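Local structure of computational Design of Enzyme (Synthetic construct, 3TP4) at residues 319-324 with 329-334; 43-48 with 56-61. The protein is a computationally designed enzyme, probably intended to hold an activated nucleophile in a catalytic triad built into a glycosidase-type TIM barrel. All blocks are in the same frame, centred on the assembly; numbering follows the deposited sequence.

Overall arrangement
Both contacts involve segments that follow the ends of barrel strands, on the same side of the chain's centre. From the N terminus, strand 32-37 leads into a loop that interaction 2 closes, joining residues 43-48 to residues 56-61 of helix 55-60, with seven residues between. The chain then runs round the barrel to strand 318-321, a parallel neighbour of strand 32-37, where interaction 1 folds the loop 329-334 back on the strand end. The two loops follow in series, neither nested nor crossed, yet their centres are only about 11 Å apart and they touch. Leu-44 packs on His-330 and Asn-324, Val-334 on Thr-45, and Asp-55 bonds to Asn-324, Leu-44 and Thr-45, tying the loop after strand 32-37 to that after strand 318-321.

Interaction 1 of 2, residues 319-324 with 329-334; sequences METGEN and QHFVPV
Asn-324 fastens the loop 329-334 through three hydrogen bonds to its backbone. Val-332 N meets Asn-324 OD1 in the carbonyl plane, on a lone pair, at 2.9 Å and nearly straight (171°); Phe-331 N reaches the same Asn-324 OD1 at 2.9 Å from above that plane. Asn-324 ND2 donates a hydrogen bond to Val-332 O, 2.9 Å away, so the Asn-324 amide pairs with both N and O of one residue, much as a neighbouring strand would. With chi1 at -86°, its CG swings beside the backbone N, which carries the amide across to the backbone of Phe-331 and Val-332. ND2 also bonds to Asp-55, which satisfies this buried group further. A water donates to Thr-321 OG1 and Phe-331 O, bridging strand and loop; Thr-321 OG1 is bonded to Phe-283 O as well.

The site is the loop following strand 318-321 of the TIM barrel. That strand also carries Glu-320, whose OE2 bonds to His-37 ND1, consistent with the acid of a designed Ser-His-Glu triad with Ser-70.

The packing contacts gather largely round Phe-331. Its CB and ring pack obliquely against the backbone of Gly-322, Phe-331 CG 3.7 Å from Gly-322 CA, where a side chain would leave no room for it. At the ring edge, near its plane, Glu-323 O comes 3.3 Å from Phe-331 CD1. The methyl Thr-321 CG2 touches Val-332 CG2 at 3.8 Å, while His-330 CB lies 3.6 Å from Asn-324 CG, the imidazole turned 77° from the amide and bonded through NE2 to Asp-337.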
loop_
_atom_site.group_PDB
_atom_site.type_symbol
_atom_site.label_atom_id
_atom_site.label_comp_id
_atom_site.label_asym_id
_atom_site.label_seq_id
_atom_site.Cartn_x
_atom_site.Cartn_y
_atom_site.Cartn_z
HETATM N N MSE A 319 -2.318 -0.690 -13.219
HETATM C CA MSE A 319 -2.591 0.737 -13.105
HETATM C C MSE A 319 -4.076 0.919 -12.796
HETATM O O MSE A 319 -4.937 0.518 -13.579
HETATM C CB MSE A 319 -2.231 1.452 -14.408
HETATM C CG MSE A 319 -2.987 0.926 -15.608
HETATM SE SE MSE A 319 -2.163 1.552 -17.269
HETATM C CE MSE A 319 -2.426 3.483 -17.067
ATOM N N GLU A 320 -4.366 1.516 -11.645
ATOM C CA GLU A 320 -5.731 1.621 -11.149
ATOM C C GLU A 320 -6.201 3.073 -11.202
ATOM O O GLU A 320 -5.470 3.984 -10.799
ATOM C CB GLU A 320 -5.807 1.104 -9.699
ATOM C CG GLU A 320 -7.236 1.109 -9.149
ATOM C CD GLU A 320 -7.284 0.956 -7.625
ATOM O OE1 GLU A 320 -6.360 0.347 -7.039
ATOM O OE2 GLU A 320 -8.266 1.431 -7.019
ATOM N N THR A 321 -7.409 3.298 -11.710
ATOM C CA THR A 321 -7.969 4.649 -11.728
ATOM C C THR A 321 -9.148 4.759 -10.755
ATOM O O THR A 321 -9.592 3.759 -10.187
ATOM C CB THR A 321 -8.371 5.113 -13.152
ATOM O OG1 THR A 321 -8.388 6.550 -13.210
ATOM C CG2 THR A 321 -9.750 4.578 -13.527
ATOM N N GLY A 322 -9.654 5.974 -10.575
ATOM C CA GLY A 322 -10.508 6.276 -9.439
ATOM C C GLY A 322 -11.967 5.848 -9.506
ATOM O O GLY A 322 -12.466 5.371 -10.530
ATOM N N GLU A 323 -12.665 6.057 -8.394
ATOM C CA GLU A 323 -14.046 5.608 -8.246
ATOM C C GLU A 323 -15.038 6.404 -9.106
ATOM O O GLU A 323 -14.911 7.617 -9.266
ATOM C CB GLU A 323 -14.447 5.690 -6.762
ATOM C CG GLU A 323 -15.763 4.993 -6.422
ATOM C CD GLU A 323 -15.941 4.807 -4.917
ATOM O OE1 GLU A 323 -15.344 5.592 -4.152
ATOM O OE2 GLU A 323 -16.661 3.872 -4.500
ATOM N N ASN A 324 -16.033 5.718 -9.653
ATOM C CA ASN A 324 -17.089 6.390 -10.402
ATOM C C ASN A 324 -18.266 6.785 -9.486
ATOM O O ASN A 324 -19.277 6.099 -9.439
ATOM C CB ASN A 324 -17.576 5.500 -11.545
ATOM C CG ASN A 324 -16.736 5.658 -12.805
ATOM O OD1 ASN A 324 -15.579 6.060 -12.744
ATOM N ND2 ASN A 324 -17.331 5.370 -13.953
ATOM N N GLN A 329 -18.179 13.641 -10.566
ATOM C CA GLN A 329 -16.879 13.049 -10.246
ATOM C C GLN A 329 -16.823 11.560 -10.568
ATOM O O GLN A 329 -17.347 10.722 -9.831
ATOM C CB GLN A 329 -16.532 13.266 -8.773
ATOM C CG GLN A 329 -15.105 12.891 -8.438
ATOM C CD GLN A 329 -14.775 13.126 -6.986
ATOM O OE1 GLN A 329 -15.663 13.195 -6.138
ATOM N NE2 GLN A 329 -13.488 13.261 -6.689
ATOM N N HIS A 330 -16.179 11.234 -11.679
ATOM C CA HIS A 330 -15.960 9.842 -12.032
ATOM C C HIS A 330 -14.739 9.740 -12.939
ATOM O O HIS A 330 -14.361 10.713 -13.593
ATOM C CB HIS A 330 -17.217 9.216 -12.657
ATOM C CG HIS A 330 -17.634 9.831 -13.959
ATOM N ND1 HIS A 330 -18.359 11.003 -14.034
ATOM C CD2 HIS A 330 -17.470 9.408 -15.238
ATOM C CE1 HIS A 330 -18.607 11.285 -15.303
ATOM N NE2 HIS A 330 -18.079 10.334 -16.054
ATOM N N PHE A 331 -14.102 8.576 -12.957
ATOM C CA PHE A 331 -12.795 8.475 -13.598
ATOM C C PHE A 331 -12.762 7.545 -14.803
ATOM O O PHE A 331 -11.891 7.675 -15.660
ATOM C CB PHE A 331 -11.728 8.112 -12.564
ATOM C CG PHE A 331 -11.496 9.202 -11.564
ATOM C CD1 PHE A 331 -12.335 9.340 -10.466
ATOM C CD2 PHE A 331 -10.476 10.124 -11.747
ATOM C CE1 PHE A 331 -12.133 10.362 -9.546
ATOM C CE2 PHE A 331 -10.273 11.152 -10.829
ATOM C CZ PHE A 331 -11.097 11.268 -9.731
ATOM N N VAL A 332 -13.714 6.620 -14.860
ATOM C CA VAL A 332 -13.941 5.830 -16.074
ATOM C C VAL A 332 -15.084 6.463 -16.871
ATOM O O VAL A 332 -16.193 6.581 -16.365
ATOM C CB VAL A 332 -14.283 4.362 -15.741
ATOM C CG1 VAL A 332 -14.805 3.623 -16.986
ATOM C CG2 VAL A 332 -13.054 3.634 -15.127
ATOM N N PRO A 333 -14.815 6.875 -18.121
ATOM C CA PRO A 333 -15.856 7.497 -18.954
ATOM C C PRO A 333 -17.070 6.594 -19.135
ATOM O O PRO A 333 -16.935 5.372 -19.170
ATOM C CB PRO A 333 -15.161 7.696 -20.309
ATOM C CG PRO A 333 -13.709 7.681 -20.012
ATOM C CD PRO A 333 -13.522 6.774 -18.822
ATOM N N VAL A 334 -18.246 7.204 -19.252
ATOM C CA VAL A 334 -19.487 6.480 -19.482
ATOM C C VAL A 334 -20.178 7.151 -20.665
ATOM O O VAL A 334 -19.707 8.187 -21.139
ATOM C CB VAL A 334 -20.381 6.462 -18.215
ATOM C CG1 VAL A 334 -19.648 5.776 -17.077
ATOM C CG2 VAL A 334 -20.778 7.872 -17.808
HETATM O O HOH W 1 -9.335 8.709 -15.076
#

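Interaction 2 of 2, residues 43-48 with 56-61; sequences GLTTGP and VKNVTG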
loop_
_atom_site.group_PDB
_atom_site.type_symbol
_atom_site.label_atom_id
_atom_site.label_comp_id
_atom_site.label_asym_id
_atom_site.label_seq_id
_atom_site.Cartn_x
_atom_site.Cartn_y
_atom_site.Cartn_z
ATOM N N GLY A 43 -21.310 3.063 -9.541
ATOM C CA GLY A 43 -21.422 3.128 -10.991
ATOM C C GLY A 43 -22.438 4.153 -11.467
ATOM O O GLY A 43 -23.414 4.436 -10.770
ATOM N N LEU A 44 -22.211 4.713 -12.650
ATOM C CA LEU A 44 -23.165 5.642 -13.253
ATOM C C LEU A 44 -24.078 4.934 -14.238
ATOM O O LEU A 44 -25.099 5.482 -14.636
ATOM C CB LEU A 44 -22.461 6.789 -13.979
ATOM C CG LEU A 44 -21.232 7.418 -13.326
ATOM C CD1 LEU A 44 -21.007 8.795 -13.916
ATOM C CD2 LEU A 44 -21.409 7.506 -11.831
ATOM N N THR A 45 -23.716 3.722 -14.645
ATOM C CA THR A 45 -24.513 3.018 -15.649
ATOM C C THR A 45 -25.123 1.747 -15.081
ATOM O O THR A 45 -25.827 1.027 -15.781
ATOM C CB THR A 45 -23.674 2.611 -16.882
ATOM O OG1 THR A 45 -22.799 1.533 -16.530
ATOM C CG2 THR A 45 -22.865 3.773 -17.393
ATOM N N THR A 46 -24.843 1.470 -13.812
ATOM C CA THR A 46 -25.222 0.196 -13.207
ATOM C C THR A 46 -26.566 0.243 -12.495
ATOM O O THR A 46 -27.171 -0.797 -12.236
ATOM C CB THR A 46 -24.197 -0.224 -12.154
ATOM O OG1 THR A 46 -24.006 0.866 -11.246
ATOM C CG2 THR A 46 -22.858 -0.574 -12.818
ATOM N N GLY A 47 -27.022 1.444 -12.159
ATOM C CA GLY A 47 -28.100 1.575 -11.196
ATOM C C GLY A 47 -27.592 1.055 -9.860
ATOM O O GLY A 47 -26.382 1.002 -9.647
ATOM N N PRO A 48 -28.505 0.666 -8.956
ATOM C CA PRO A 48 -28.132 0.125 -7.643
ATOM C C PRO A 48 -27.137 -1.028 -7.755
ATOM O O PRO A 48 -27.376 -1.978 -8.500
ATOM C CB PRO A 48 -29.464 -0.386 -7.092
ATOM C CG PRO A 48 -30.484 0.490 -7.734
ATOM C CD PRO A 48 -29.969 0.758 -9.120
ATOM N N VAL A 56 -17.231 -0.369 -15.968
ATOM C CA VAL A 56 -16.141 -0.855 -16.799
ATOM C C VAL A 56 -16.626 -1.990 -17.687
ATOM O O VAL A 56 -16.320 -2.036 -18.870
ATOM C CB VAL A 56 -14.953 -1.347 -15.963
ATOM C CG1 VAL A 56 -13.895 -1.956 -16.879
ATOM C CG2 VAL A 56 -14.367 -0.204 -15.164
ATOM N N LYS A 57 -17.380 -2.910 -17.099
ATOM C CA LYS A 57 -17.987 -3.989 -17.862
ATOM C C LYS A 57 -18.952 -3.426 -18.909
ATOM O O LYS A 57 -18.932 -3.849 -20.065
ATOM C CB LYS A 57 -18.691 -4.965 -16.904
ATOM C CG LYS A 57 -19.621 -5.984 -17.559
ATOM C CD LYS A 57 -18.862 -6.959 -18.459
ATOM C CE LYS A 57 -19.808 -7.988 -19.068
ATOM N NZ LYS A 57 -19.095 -8.981 -19.933
ATOM N N ASN A 58 -19.783 -2.461 -18.522
ATOM C CA ASN A 58 -20.768 -1.917 -19.466
ATOM C C ASN A 58 -20.131 -1.157 -20.623
ATOM O O ASN A 58 -20.616 -1.219 -21.749
ATOM C CB ASN A 58 -21.817 -1.046 -18.766
ATOM C CG ASN A 58 -22.665 -1.838 -17.775
ATOM O OD1 ASN A 58 -22.705 -3.064 -17.820
ATOM N ND2 ASN A 58 -23.333 -1.136 -16.871
ATOM N N VAL A 59 -19.047 -0.436 -20.355
ATOM C CA VAL A 59 -18.421 0.354 -21.415
ATOM C C VAL A 59 -17.414 -0.426 -22.265
ATOM O O VAL A 59 -17.275 -0.146 -23.448
ATOM C CB VAL A 59 -17.756 1.638 -20.876
ATOM C CG1 VAL A 59 -18.772 2.470 -20.107
ATOM C CG2 VAL A 59 -16.587 1.300 -20.004
ATOM N N THR A 60 -16.706 -1.387 -21.672
ATOM C CA THR A 60 -15.655 -2.103 -22.408
ATOM C C THR A 60 -16.005 -3.541 -22.777
ATOM O O THR A 60 -15.391 -4.111 -23.662
ATOM C CB THR A 60 -14.324 -2.153 -21.619
ATOM O OG1 THR A 60 -14.435 -3.111 -20.564
ATOM C CG2 THR A 60 -13.991 -0.791 -21.041
ATOM N N GLY A 61 -16.963 -4.140 -22.078
ATOM C CA GLY A 61 -17.298 -5.528 -22.336
ATOM C C GLY A 61 -16.618 -6.493 -21.371
ATOM O O GLY A 61 -16.905 -7.691 -21.399
#
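Thr-45 and Asn-58 carry most of this small surface contact, through a hydrogen bond in which Asn-58 ND2 donates to Thr-45 OG1 at 2.7 Å. The bond is fairly straight (163°), and the hydroxyl lies close to the plane of the amide, where an N-H of ND2 points. Asparagine suits the exposed flank of the helix because its amide can span to the neighbouring loop. Thr-45 holds OG1 between its backbone N and carbonyl carbon (chi1 72°), which turns the oxygen to Asn-58; the same OG1 is also bonded to Asp-55, so the hydroxyl joins the helix at two points.

Van der Waals contact adds little: Asn-58 CB lies 3.6 Å from Thr-45 OG1, and the methyl Thr-46 CG2 stands 4.1 Å from Asn-58 ND2.

Bonds within each segment shape the two partners. In the loop, Thr-46 OG1 donates at 2.9 Å to the O of the next residue, Gly-47, whose positive phi suits glycine. At the end of the helix, Val-56 O accepts two hydrogen bonds from Thr-60, one from N and one from OG1 at 2.8 Å, arriving from opposite faces of the carbonyl plane. Lys-57 NZ reaches forward to Gly-61 O at 2.9 Å. Gly-61 leaves the helix with positive phi, where a side chain would jam against the preceding carbonyl. On the inner flank, Val-56 packs on Phe-34 and His-36 of strand 32-37, so the arrangement is that of a beta-alpha unit of a TIM barrel, whose long connecting loop is pinned to its short helix.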